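Local atomic coordinates of enoyl-CoA hydratase/carnithine racemase (Thermus thermophilus JL-18, PDB entry 6SL9), a protein that probably isomerises coenzyme A thioesters to form oxepin-CoA in bacterial phenylacetic acid catabolism, as a trimeric member of the crotonase family. Residues E9-G13 / E48-L52; L33-Y37 / R83-V87; S92-L98 / Y205-K210; T237-G243 / R254-R258. One frame throughout, in Å; residues are numbered along the deposited sequence. Where two conformers were deposited one is given.

Interaction 1 of 4, residues E9-G13 / E48-L52; sequences ERQDG and EVRAL
Gly13 and Arg10 meet residues 48-51 in a polar contact at the edge of the six-stranded sheet of this crotonase fold. Residues 9-13 end strand 6-11 and turn into strand 14-19. The backbone angles of Asp12 and Gly13 are near those of a type II' turn, so the contact sits at the bend of a beta hairpin. Residues 48-52 lead into strand 51-56, the parallel neighbour of strand 14-19.

The carbonyl of Gly13 takes two backbone N-H groups. Arg50 N gives the shorter, straighter bond to Gly13 O (2.7 Å, 166° at the hydrogen). Ala51 N reaches Gly13 O at 3.2 Å and is more bent. Gly13 CA also makes a CA-H...O contact with Glu48 O. The side chain of Arg50 leads away to Gly200 and Thr202.

The other half of the contact is Arg10. Its chain is extended to CD, and CD touches Val49 CG2 at 3.8 Å. A bend at chi3 (59°) then turns the guanidinium over Glu48, with Glu48 CB above the centre of one face. Arg10 NH2 bonds Asp12 O at the edge of the group, 2.9 Å away, which limits its rotation. Glu48 OE2 comes over a face instead. The salt bridge from Arg10 NH1 to Glu48 OE2 is short, 2.5 Å, and the guanidinium and carboxylate planes stand 78° apart.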
loop_
_atom_site.group_PDB
_atom_site.type_symbol
_atom_site.label_atom_id
_atom_site.label_comp_id
_atom_site.label_asym_id
_atom_site.label_seq_id
_atom_site.Cartn_x
_atom_site.Cartn_y
_atom_site.Cartn_z
ATOM N N GLU A 9 -3.780 21.543 27.408
ATOM C CA GLU A 9 -4.949 22.392 27.674
ATOM C C GLU A 9 -6.170 21.637 27.141
ATOM O O GLU A 9 -6.125 21.118 26.083
ATOM C CB GLU A 9 -4.789 23.721 26.941
ATOM C CG GLU A 9 -6.056 24.526 26.807
ATOM C CD GLU A 9 -5.991 25.599 25.742
ATOM O OE1 GLU A 9 -7.077 26.085 25.369
ATOM O OE2 GLU A 9 -4.875 25.923 25.283
ATOM N N ARG A 10 -7.267 21.686 27.856
ATOM C CA ARG A 10 -8.519 21.097 27.423
ATOM C C ARG A 10 -9.416 22.213 26.893
ATOM O O ARG A 10 -9.602 23.259 27.539
ATOM C CB ARG A 10 -9.242 20.306 28.512
ATOM C CG ARG A 10 -10.453 19.553 27.973
ATOM C CD ARG A 10 -11.009 18.468 28.875
ATOM N NE ARG A 10 -11.442 18.950 30.188
ATOM C CZ ARG A 10 -12.640 19.413 30.496
ATOM N NH1 ARG A 10 -12.889 19.746 31.745
ATOM N NH2 ARG A 10 -13.575 19.567 29.575
ATOM N N GLN A 11 -9.938 22.007 25.696
ATOM C CA GLN A 11 -10.935 22.907 25.072
ATOM C C GLN A 11 -12.131 22.009 24.742
ATOM O O GLN A 11 -11.989 21.085 23.902
ATOM C CB GLN A 11 -10.349 23.543 23.823
ATOM C CG GLN A 11 -9.097 24.355 24.076
ATOM C CD GLN A 11 -9.080 25.507 23.115
ATOM O OE1 GLN A 11 -10.118 25.952 22.652
ATOM N NE2 GLN A 11 -7.895 25.949 22.756
ATOM N N ASP A 12 -13.257 22.184 25.436
ATOM C CA ASP A 12 -14.404 21.241 25.290
ATOM C C ASP A 12 -13.930 19.816 25.550
ATOM O O ASP A 12 -13.428 19.460 26.650
ATOM C CB ASP A 12 -14.948 21.212 23.848
ATOM C CG ASP A 12 -15.618 22.478 23.325
ATOM O OD1 ASP A 12 -15.506 23.564 23.975
ATOM O OD2 ASP A 12 -16.269 22.387 22.249
ATOM N N GLY A 13 -14.170 18.996 24.551
ATOM C CA GLY A 13 -13.838 17.561 24.568
ATOM C C GLY A 13 -12.466 17.237 23.990
ATOM O O GLY A 13 -12.186 16.063 23.756
ATOM N N GLU A 48 -13.680 13.312 30.230
ATOM C CA GLU A 48 -14.088 14.584 29.592
ATOM C C GLU A 48 -13.387 14.812 28.236
ATOM O O GLU A 48 -13.674 15.807 27.504
ATOM C CB GLU A 48 -13.878 15.756 30.553
ATOM C CG GLU A 48 -14.886 15.693 31.731
ATOM C CD GLU A 48 -14.941 16.785 32.740
ATOM O OE1 GLU A 48 -15.666 16.581 33.724
ATOM O OE2 GLU A 48 -14.300 17.794 32.520
ATOM N N VAL A 49 -12.456 13.939 27.876
ATOM C CA VAL A 49 -11.686 14.036 26.620
ATOM C C VAL A 49 -12.206 13.006 25.628
ATOM O O VAL A 49 -12.241 11.811 25.963
ATOM C CB VAL A 49 -10.188 13.892 26.884
ATOM C CG1 VAL A 49 -9.413 13.812 25.616
ATOM C CG2 VAL A 49 -9.692 15.029 27.755
ATOM N N ARG A 50 -12.580 13.460 24.429
ATOM C CA ARG A 50 -13.018 12.552 23.352
ATOM C C ARG A 50 -12.121 12.641 22.130
ATOM O O ARG A 50 -12.260 11.813 21.232
ATOM C CB ARG A 50 -14.466 12.835 22.968
ATOM C CG ARG A 50 -15.477 12.685 24.066
ATOM C CD ARG A 50 -16.363 11.480 24.021
ATOM N NE ARG A 50 -17.181 11.388 22.827
ATOM C CZ ARG A 50 -18.331 11.995 22.622
ATOM N NH1 ARG A 50 -18.897 12.794 23.512
ATOM N NH2 ARG A 50 -18.926 11.791 21.474
ATOM N N ALA A 51 -11.192 13.572 22.090
ATOM C CA ALA A 51 -10.241 13.694 20.973
ATOM C C ALA A 51 -8.992 14.387 21.470
ATOM O O ALA A 51 -9.067 15.129 22.463
ATOM C CB ALA A 51 -10.851 14.471 19.827
ATOM N N LEU A 52 -7.874 14.174 20.802
ATOM C CA LEU A 52 -6.608 14.849 21.112
ATOM C C LEU A 52 -6.128 15.596 19.871
ATOM O O LEU A 52 -6.429 15.190 18.739
ATOM C CB LEU A 52 -5.584 13.818 21.565
ATOM C CG LEU A 52 -5.753 13.246 22.976
ATOM C CD1 LEU A 52 -6.837 12.185 22.999
ATOM C CD2 LEU A 52 -4.473 12.652 23.482
#

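Interaction 2 of 4, residues L33-Y37 / R83-V87; sequences LDALY and RYNRV
Asp34 and Arg83 form the salt bridge of this helix-to-helix contact. Arg83 NH2 donates to Asp34 OD1 over 3.0 Å, with a bent N-H...O angle. It meets the syn side of the carboxylate, and the two flat groups are turned only 19° from each other. Asp34 OD1 also lies in the ring plane of Tyr84, at its edge, 3.5 Å from CE1. The other oxygen, Asp34 OD2, accepts from a water that is also hydrogen-bonded to Tyr84 OH.

Flat groups layer beside this bridge. The ring of Tyr84 has Arg83 CG over the centre of one face. The chain of Arg83 bends at chi2 (56°), which brings its guanidinium back beside Tyr84 CE1 on one face. Arg86 NH1 lies over the rim of the opposite face of the Arg83 guanidinium. Asp34 probably eases the closeness of these two positive groups. With an alanine in place of Asp34, Arg83 would probably lose its carboxylate partner and the water one of its holders.

Apolar contacts fill the middle. Val87 CG2 touches Tyr37 CB at 4.0 Å and Leu33 CB at 4.1 Å, while Val87 CG1 meets Leu36 CD2. Leu33 CD1 rests on Tyr84 CB at 3.9 Å. The ring of Tyr37 turns its edge to Arg86 O.

The axes of the two short helical segments come within 9.4 Å and cross at 36°. Their helices, 30-45 and 77-93, are the links of two successive beta-alpha-beta crossovers, joining parallel strands 14-19, 51-56 and 98-102 of the crotonase fold.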
loop_
_atom_site.group_PDB
_atom_site.type_symbol
_atom_site.label_atom_id
_atom_site.label_comp_id
_atom_site.label_asym_id
_atom_site.label_seq_id
_atom_site.Cartn_x
_atom_site.Cartn_y
_atom_site.Cartn_z
ATOM N N LEU A 33 9.676 12.528 25.773
ATOM C CA LEU A 33 8.865 11.338 25.428
ATOM C C LEU A 33 8.152 10.802 26.647
ATOM O O LEU A 33 6.957 10.418 26.527
ATOM C CB LEU A 33 9.764 10.309 24.775
ATOM C CG LEU A 33 10.260 10.686 23.383
ATOM C CD1 LEU A 33 11.299 9.698 22.871
ATOM C CD2 LEU A 33 9.103 10.770 22.398
ATOM N N ASP A 34 8.810 10.802 27.837
ATOM C CA ASP A 34 8.078 10.380 29.041
ATOM C C ASP A 34 6.877 11.322 29.274
ATOM O O ASP A 34 5.823 10.856 29.675
ATOM C CB ASP A 34 9.004 10.367 30.235
ATOM C CG ASP A 34 9.975 9.186 30.251
ATOM O OD1 ASP A 34 9.764 8.213 29.526
ATOM O OD2 ASP A 34 10.878 9.222 31.118
ATOM N N ALA A 35 7.065 12.632 29.089
ATOM C CA ALA A 35 5.992 13.611 29.314
ATOM C C ALA A 35 4.895 13.418 28.260
ATOM O O ALA A 35 3.703 13.553 28.579
ATOM C CB ALA A 35 6.551 15.002 29.360
ATOM N N LEU A 36 5.244 13.099 27.020
ATOM C CA LEU A 36 4.246 12.866 25.980
ATOM C C LEU A 36 3.425 11.616 26.301
ATOM O O LEU A 36 2.186 11.651 26.232
ATOM C CB LEU A 36 4.935 12.751 24.633
ATOM C CG LEU A 36 4.010 12.468 23.439
ATOM C CD1 LEU A 36 2.923 13.532 23.307
ATOM C CD2 LEU A 36 4.805 12.367 22.126
ATOM N N TYR A 37 4.088 10.543 26.679
ATOM C CA TYR A 37 3.433 9.307 27.114
ATOM C C TYR A 37 2.424 9.648 28.221
ATOM O O TYR A 37 1.274 9.220 28.190
ATOM C CB TYR A 37 4.468 8.285 27.570
ATOM C CG TYR A 37 3.896 6.964 28.005
ATOM C CD1 TYR A 37 3.485 6.796 29.302
ATOM C CD2 TYR A 37 3.825 5.906 27.146
ATOM C CE1 TYR A 37 2.988 5.572 29.742
ATOM C CE2 TYR A 37 3.315 4.691 27.538
ATOM C CZ TYR A 37 2.899 4.519 28.854
ATOM O OH TYR A 37 2.449 3.299 29.302
ATOM N N ARG A 83 13.503 1.211 25.056
ATOM C CA ARG A 83 12.908 1.946 26.199
ATOM C C ARG A 83 11.791 2.864 25.722
ATOM O O ARG A 83 10.747 2.891 26.388
ATOM C CB ARG A 83 14.003 2.702 26.928
ATOM C CG ARG A 83 13.486 3.609 28.012
ATOM C CD ARG A 83 12.628 2.941 29.060
ATOM N NE ARG A 83 12.099 3.949 29.981
ATOM C CZ ARG A 83 11.078 4.779 29.718
ATOM N NH1 ARG A 83 10.336 4.677 28.628
ATOM N NH2 ARG A 83 10.745 5.651 30.625
ATOM N N TYR A 84 12.016 3.663 24.690
ATOM C CA TYR A 84 11.059 4.734 24.321
ATOM C C TYR A 84 10.044 4.298 23.255
ATOM O O TYR A 84 9.074 5.036 23.052
ATOM C CB TYR A 84 11.768 6.026 23.974
ATOM C CG TYR A 84 12.482 6.565 25.192
ATOM C CD1 TYR A 84 11.769 7.131 26.224
ATOM C CD2 TYR A 84 13.855 6.440 25.367
ATOM C CE1 TYR A 84 12.407 7.545 27.385
ATOM C CE2 TYR A 84 14.493 6.919 26.494
ATOM C CZ TYR A 84 13.766 7.431 27.532
ATOM O OH TYR A 84 14.433 7.857 28.635
ATOM N N ASN A 85 10.114 3.051 22.764
ATOM C CA ASN A 85 9.144 2.599 21.729
ATOM C C ASN A 85 7.748 2.528 22.331
ATOM O O ASN A 85 6.788 2.606 21.585
ATOM C CB ASN A 85 9.580 1.288 21.046
ATOM C CG ASN A 85 10.558 1.445 19.909
ATOM O OD1 ASN A 85 10.653 2.506 19.304
ATOM N ND2 ASN A 85 11.256 0.366 19.555
ATOM N N ARG A 86 7.636 2.447 23.648
ATOM C CA ARG A 86 6.301 2.443 24.273
ATOM C C ARG A 86 5.513 3.715 23.896
ATOM O O ARG A 86 4.275 3.711 23.960
ATOM C CB ARG A 86 6.372 2.174 25.766
ATOM C CG ARG A 86 7.054 3.306 26.494
ATOM C CD ARG A 86 7.280 2.940 27.961
ATOM N NE ARG A 86 8.270 1.891 28.301
ATOM C CZ ARG A 86 8.716 1.722 29.566
ATOM N NH1 ARG A 86 8.131 2.405 30.524
ATOM N NH2 ARG A 86 9.639 0.845 29.878
ATOM N N VAL A 87 6.182 4.814 23.650
ATOM C CA VAL A 87 5.445 6.041 23.285
ATOM C C VAL A 87 4.775 5.899 21.917
ATOM O O VAL A 87 3.643 6.355 21.713
ATOM C CB VAL A 87 6.374 7.242 23.388
ATOM C CG1 VAL A 87 5.566 8.516 23.256
ATOM C CG2 VAL A 87 7.085 7.227 24.736
HETATM O O HOH W 1 13.141 8.120 30.983
#

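Interaction 3 of 4, residues S92-L98 / Y205-K210; sequences SGLEKPL and YALTKK
Glu95 reaches over to the helix of residues 205-210 from CB to OE2. CB touches Ala206 CB at 4.0 Å. The chain then bends at chi2 (-140°), and CG comes within 3.8 Å of Lys210 NZ. Glu95 CD lies 3.6 Å from Lys210 NZ. At the tip, Glu95 OE2 forms a salt bridge with Lys210 NZ at 2.7 Å, met on the anti side of the carboxylate. Glu95 OE1 is paired with Arg203, so the carboxylate is gripped by two positive groups. A leucine in its place would probably leave Lys210 and Arg203 without their shared negative partner.

Lys209 reaches across the segment further along. A bend at chi3 (59°) brings NZ among backbone carbonyls. Lys209 NZ donates to Lys96 O at 3.1 Å, from above the carbonyl plane, and weakly to Leu94 O at 3.3 Å. Its charge is met by Asp118, which also accepts from Leu98 N. This ammonium thus ties helix 202-214 to the loop and to Asp118, just before strand 119-123.

Pro97 CG rests on Tyr205 CD2 at 3.7 Å, obliquely to the ring.

The loop carries the chain from helix 77-93 into strand 98-102 of the central sheet, and helix 202-214 flanks it. Strand 51-56 adjoins Pro97 and Leu98, and helix 186-197 touches Pro97 and Tyr205. Val133 of the third subunit packs on Tyr205.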
loop_
_atom_site.group_PDB
_atom_site.type_symbol
_atom_site.label_atom_id
_atom_site.label_comp_id
_atom_site.label_asym_id
_atom_site.label_seq_id
_atom_site.Cartn_x
_atom_site.Cartn_y
_atom_site.Cartn_z
ATOM N N SER A 92 -0.042 4.581 18.701
ATOM C CA SER A 92 -0.646 3.693 17.691
ATOM C C SER A 92 -1.988 3.153 18.155
ATOM O O SER A 92 -2.892 2.920 17.334
ATOM C CB SER A 92 0.275 2.572 17.340
ATOM O OG SER A 92 0.374 1.596 18.364
ATOM N N GLY A 93 -2.097 2.885 19.459
ATOM C CA GLY A 93 -3.274 2.213 20.033
ATOM C C GLY A 93 -4.247 3.133 20.713
ATOM O O GLY A 93 -5.195 2.643 21.282
ATOM N N LEU A 94 -3.995 4.430 20.705
ATOM C CA LEU A 94 -4.876 5.430 21.364
ATOM C C LEU A 94 -6.342 5.100 21.089
ATOM O O LEU A 94 -6.716 5.000 19.907
ATOM C CB LEU A 94 -4.557 6.802 20.769
ATOM C CG LEU A 94 -4.008 7.845 21.726
ATOM C CD1 LEU A 94 -4.001 9.209 21.054
ATOM C CD2 LEU A 94 -4.800 7.899 23.024
ATOM N N GLU A 95 -7.159 5.077 22.127
ATOM C CA GLU A 95 -8.572 4.717 21.960
ATOM C C GLU A 95 -9.451 5.955 21.796
ATOM O O GLU A 95 -10.658 5.912 21.987
ATOM C CB GLU A 95 -9.073 3.814 23.090
ATOM C CG GLU A 95 -8.371 2.486 23.074
ATOM C CD GLU A 95 -9.229 1.289 23.359
ATOM O OE1 GLU A 95 -10.245 1.467 24.061
ATOM O OE2 GLU A 95 -8.815 0.157 23.044
ATOM N N LYS A 96 -8.867 7.061 21.340
ATOM C CA LYS A 96 -9.527 8.327 20.976
ATOM C C LYS A 96 -8.844 8.820 19.706
ATOM O O LYS A 96 -7.648 8.560 19.500
ATOM C CB LYS A 96 -9.447 9.325 22.119
ATOM C CG LYS A 96 -10.117 8.801 23.377
ATOM C CD LYS A 96 -10.015 9.672 24.614
ATOM C CE LYS A 96 -10.662 8.990 25.798
ATOM N NZ LYS A 96 -10.699 9.830 27.013
ATOM N N PRO A 97 -9.561 9.557 18.859
ATOM C CA PRO A 97 -8.956 10.065 17.634
ATOM C C PRO A 97 -7.941 11.177 17.944
ATOM O O PRO A 97 -8.130 11.969 18.834
ATOM C CB PRO A 97 -10.138 10.630 16.865
ATOM C CG PRO A 97 -11.161 10.966 17.912
ATOM C CD PRO A 97 -10.996 9.854 18.930
ATOM N N LEU A 98 -6.900 11.214 17.125
ATOM C CA LEU A 98 -5.786 12.181 17.229
ATOM C C LEU A 98 -5.698 12.989 15.952
ATOM O O LEU A 98 -5.523 12.450 14.860
ATOM C CB LEU A 98 -4.477 11.425 17.488
ATOM C CG LEU A 98 -3.197 12.263 17.496
ATOM C CD1 LEU A 98 -3.216 13.241 18.644
ATOM C CD2 LEU A 98 -1.953 11.393 17.556
ATOM N N TYR A 205 -14.328 4.965 16.396
ATOM C CA TYR A 205 -13.007 5.471 15.957
ATOM C C TYR A 205 -11.929 4.556 16.506
ATOM O O TYR A 205 -10.981 4.187 15.777
ATOM C CB TYR A 205 -12.784 6.909 16.405
ATOM C CG TYR A 205 -13.744 7.949 15.876
ATOM C CD1 TYR A 205 -14.269 7.933 14.608
ATOM C CD2 TYR A 205 -14.037 9.056 16.650
ATOM C CE1 TYR A 205 -15.045 8.968 14.113
ATOM C CE2 TYR A 205 -14.812 10.095 16.193
ATOM C CZ TYR A 205 -15.341 10.057 14.925
ATOM O OH TYR A 205 -16.114 11.080 14.475
ATOM N N ALA A 206 -11.967 4.231 17.776
ATOM C CA ALA A 206 -10.910 3.434 18.420
ATOM C C ALA A 206 -10.763 2.086 17.733
ATOM O O ALA A 206 -9.653 1.639 17.515
ATOM C CB ALA A 206 -11.291 3.245 19.853
ATOM N N LEU A 207 -11.889 1.440 17.503
ATOM C CA LEU A 207 -11.886 0.070 16.952
ATOM C C LEU A 207 -11.485 0.090 15.477
ATOM O O LEU A 207 -10.787 -0.813 15.013
ATOM C CB LEU A 207 -13.226 -0.611 17.220
ATOM C CG LEU A 207 -13.566 -0.797 18.696
ATOM C CD1 LEU A 207 -14.965 -1.286 18.857
ATOM C CD2 LEU A 207 -12.646 -1.745 19.381
ATOM N N THR A 208 -11.885 1.124 14.748
ATOM C CA THR A 208 -11.456 1.295 13.347
ATOM C C THR A 208 -9.945 1.450 13.282
ATOM O O THR A 208 -9.299 0.850 12.400
ATOM C CB THR A 208 -12.203 2.456 12.688
ATOM O OG1 THR A 208 -13.600 2.171 12.697
ATOM C CG2 THR A 208 -11.773 2.681 11.271
ATOM N N LYS A 209 -9.385 2.205 14.183
ATOM C CA LYS A 209 -7.912 2.412 14.215
ATOM C C LYS A 209 -7.201 1.083 14.409
ATOM O O LYS A 209 -6.155 0.856 13.786
ATOM C CB LYS A 209 -7.555 3.391 15.329
ATOM C CG LYS A 209 -7.914 4.810 14.974
ATOM C CD LYS A 209 -7.727 5.728 16.153
ATOM C CE LYS A 209 -6.301 5.745 16.686
ATOM N NZ LYS A 209 -6.025 7.034 17.409
ATOM N N LYS A 210 -7.752 0.200 15.221
ATOM C CA LYS A 210 -7.157 -1.121 15.466
ATOM C C LYS A 210 -7.163 -1.939 14.190
ATOM O O LYS A 210 -6.166 -2.595 13.870
ATOM C CB LYS A 210 -7.935 -1.829 16.575
ATOM C CG LYS A 210 -7.823 -1.227 17.959
ATOM C CD LYS A 210 -8.444 -2.042 19.136
ATOM C CE LYS A 210 -8.675 -1.106 20.323
ATOM N NZ LYS A 210 -7.401 -0.479 20.829
HETATM O O HOH W 2 -7.213 2.130 18.812
#

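Interaction 4 of 4, residues T237-G243 / R254-R258; sequences TQDHEEG and RFQGR
Asp239 overlaps the ring of Phe255, its CG 3.6 Å from Phe255 CD1, and holds the chain beyond that ring with both carboxylate oxygens. Gln256 N donates to Asp239 OD1 (2.8 Å, 172°), and Gly257 N to Asp239 OD2 (2.8 Å, more bent). Both meet the syn side of their oxygens, so the two bonds fix the rotation of the carboxylate. The ring of Phe255 turns its edge to Asp239 O, with CE1 at 3.3 Å.

The chain end binds the first turn of the helix. In the terminal carboxylate of Arg258, O accepts from Gln238 N at 3.0 Å and OXT from Asp239 N at 2.8 Å. The positive end of the helix would favour that charge. OXT nonetheless lies 3.3 Å from Asp239 OD1, and this closeness of two acceptors would tend to raise the affinity of one of them for a proton. Thr237 is the N-cap, its OG1 accepting from His240 N and also hydrogen-bonded to Ala234 O.

One turn on, Glu242 OE1 accepts from Arg254 N at 2.8 Å. A bend at chi2 (69°) brings it there. Arg245 and Arg251 pair with its carboxylate.

The C-terminal tail thus folds back along helix 238-249, the last helix of the chain. Asp239 and Phe255 both pack on Pro201, just before helix 202-214, while His240 faces away and bonds Tyr77 and Ile135 of the third subunit.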
loop_
_atom_site.group_PDB
_atom_site.type_symbol
_atom_site.label_atom_id
_atom_site.label_comp_id
_atom_site.label_asym_id
_atom_site.label_seq_id
_atom_site.Cartn_x
_atom_site.Cartn_y
_atom_site.Cartn_z
ATOM N N THR A 237 -22.464 -0.991 21.844
ATOM C CA THR A 237 -22.297 0.351 22.414
ATOM C C THR A 237 -23.651 1.094 22.457
ATOM O O THR A 237 -24.521 0.938 21.567
ATOM C CB THR A 237 -21.242 1.198 21.673
ATOM O OG1 THR A 237 -21.657 1.407 20.312
ATOM C CG2 THR A 237 -19.863 0.581 21.761
ATOM N N GLN A 238 -23.759 2.013 23.393
ATOM C CA GLN A 238 -24.896 2.950 23.410
ATOM C C GLN A 238 -24.891 3.791 22.142
ATOM O O GLN A 238 -25.957 4.052 21.572
ATOM C CB GLN A 238 -24.787 3.842 24.636
ATOM C CG GLN A 238 -24.838 3.111 25.943
ATOM C CD GLN A 238 -26.210 2.567 26.267
ATOM O OE1 GLN A 238 -26.356 1.388 26.591
ATOM N NE2 GLN A 238 -27.236 3.411 26.184
ATOM N N ASP A 239 -23.708 4.135 21.644
ATOM C CA ASP A 239 -23.635 4.991 20.436
ATOM C C ASP A 239 -24.201 4.267 19.206
ATOM O O ASP A 239 -24.802 4.934 18.381
ATOM C CB ASP A 239 -22.196 5.407 20.207
ATOM C CG ASP A 239 -21.768 6.605 21.012
ATOM O OD1 ASP A 239 -22.611 7.188 21.748
ATOM O OD2 ASP A 239 -20.588 6.971 20.926
ATOM N N HIS A 240 -24.006 2.957 19.091
ATOM C CA HIS A 240 -24.609 2.292 17.927
ATOM C C HIS A 240 -26.132 2.376 17.997
ATOM O O HIS A 240 -26.780 2.617 16.961
ATOM C CB HIS A 240 -24.097 0.855 17.852
ATOM C CG HIS A 240 -24.837 0.115 16.780
ATOM N ND1 HIS A 240 -24.874 0.564 15.475
ATOM C CD2 HIS A 240 -25.586 -1.024 16.807
ATOM C CE1 HIS A 240 -25.631 -0.259 14.774
ATOM N NE2 HIS A 240 -26.052 -1.248 15.521
ATOM N N GLU A 241 -26.701 2.199 19.165
ATOM C CA GLU A 241 -28.184 2.273 19.345
ATOM C C GLU A 241 -28.684 3.656 18.952
ATOM O O GLU A 241 -29.656 3.801 18.147
ATOM C CB GLU A 241 -28.551 1.945 20.794
ATOM C CG GLU A 241 -30.045 1.762 21.111
ATOM C CD GLU A 241 -30.516 1.834 22.566
ATOM O OE1 GLU A 241 -29.685 2.119 23.489
ATOM O OE2 GLU A 241 -31.746 1.655 22.787
ATOM N N GLU A 242 -27.937 4.674 19.366
ATOM C CA GLU A 242 -28.224 6.063 18.990
ATOM C C GLU A 242 -28.076 6.272 17.498
ATOM O O GLU A 242 -28.917 6.987 16.892
ATOM C CB GLU A 242 -27.409 7.028 19.842
ATOM C CG GLU A 242 -27.425 8.462 19.337
ATOM C CD GLU A 242 -28.717 9.232 19.424
ATOM O OE1 GLU A 242 -28.728 10.401 18.870
ATOM O OE2 GLU A 242 -29.686 8.686 20.016
ATOM N N GLY A 243 -27.005 5.751 16.926
ATOM C CA GLY A 243 -26.760 5.919 15.495
ATOM C C GLY A 243 -27.902 5.345 14.660
ATOM O O GLY A 243 -28.295 5.987 13.660
ATOM N N ARG A 254 -26.466 11.917 18.294
ATOM C CA ARG A 254 -25.881 12.540 19.518
ATOM C C ARG A 254 -25.026 11.505 20.265
ATOM O O ARG A 254 -25.471 10.781 21.175
ATOM C CB ARG A 254 -26.991 13.153 20.389
ATOM C CG ARG A 254 -27.895 14.069 19.568
ATOM C CD ARG A 254 -28.591 15.227 20.214
ATOM N NE ARG A 254 -29.374 14.931 21.410
ATOM C CZ ARG A 254 -30.137 15.830 22.031
ATOM N NH1 ARG A 254 -30.794 15.500 23.131
ATOM N NH2 ARG A 254 -30.224 17.058 21.542
ATOM N N PHE A 255 -23.812 11.354 19.814
ATOM C CA PHE A 255 -22.899 10.308 20.322
ATOM C C PHE A 255 -22.254 10.760 21.616
ATOM O O PHE A 255 -21.946 11.934 21.801
ATOM C CB PHE A 255 -21.842 9.980 19.285
ATOM C CG PHE A 255 -22.335 9.328 18.029
ATOM C CD1 PHE A 255 -23.078 8.147 18.055
ATOM C CD2 PHE A 255 -22.000 9.889 16.792
ATOM C CE1 PHE A 255 -23.452 7.567 16.838
ATOM C CE2 PHE A 255 -22.335 9.270 15.621
ATOM C CZ PHE A 255 -23.069 8.116 15.640
ATOM N N GLN A 256 -21.911 9.776 22.465
ATOM C CA GLN A 256 -21.299 10.029 23.790
ATOM C C GLN A 256 -19.950 9.347 23.940
ATOM O O GLN A 256 -19.275 9.550 24.958
ATOM C CB GLN A 256 -22.265 9.614 24.903
ATOM C CG GLN A 256 -23.662 10.230 24.743
ATOM C CD GLN A 256 -23.689 11.743 24.712
ATOM O OE1 GLN A 256 -22.819 12.406 25.272
ATOM N NE2 GLN A 256 -24.645 12.318 23.991
ATOM N N GLY A 257 -19.518 8.482 23.016
ATOM C CA GLY A 257 -18.234 7.783 23.142
ATOM C C GLY A 257 -18.314 6.543 24.011
ATOM O O GLY A 257 -17.267 6.120 24.561
ATOM N N ARG A 258 -19.468 5.911 24.082
ATOM C CA ARG A 258 -19.653 4.601 24.758
ATOM C C ARG A 258 -20.883 3.912 24.192
ATOM O O ARG A 258 -21.181 2.814 24.663
ATOM C CB ARG A 258 -19.791 4.754 26.273
ATOM C CG ARG A 258 -20.929 5.640 26.731
ATOM C CD ARG A 258 -21.027 5.490 28.258
ATOM N NE ARG A 258 -21.744 6.627 28.773
ATOM C CZ ARG A 258 -21.667 7.152 30.016
ATOM N NH1 ARG A 258 -22.417 8.194 30.325
ATOM N NH2 ARG A 258 -20.820 6.699 30.915
ATOM O OXT ARG A 258 -21.440 4.468 23.239
HETATM O O HOH W 3 -30.459 12.090 20.958
#

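How the interactions relate
Interaction 1 links two of the others. It touches interaction 3 where Lys96 NZ meets Val49 O at 2.7 Å and Leu52 N meets Pro97 O at 3.0 Å, side by side at the starts of strands 51-56 and 98-102. It reaches interaction 4 through Arg50, whose NH2 lies 3.0 Å from Phe255 O in a weak bond. Interactions 2 and 3 share helix 77-93, with centres about 18 Å apart. Interaction 2 is farthest from interaction 4, about 32 Å between centres. Interactions 3 and 4 both touch the third subunit. A glycerol, probably from crystallisation, lies about 4 Å from the side chain of Tyr37 in interaction 2.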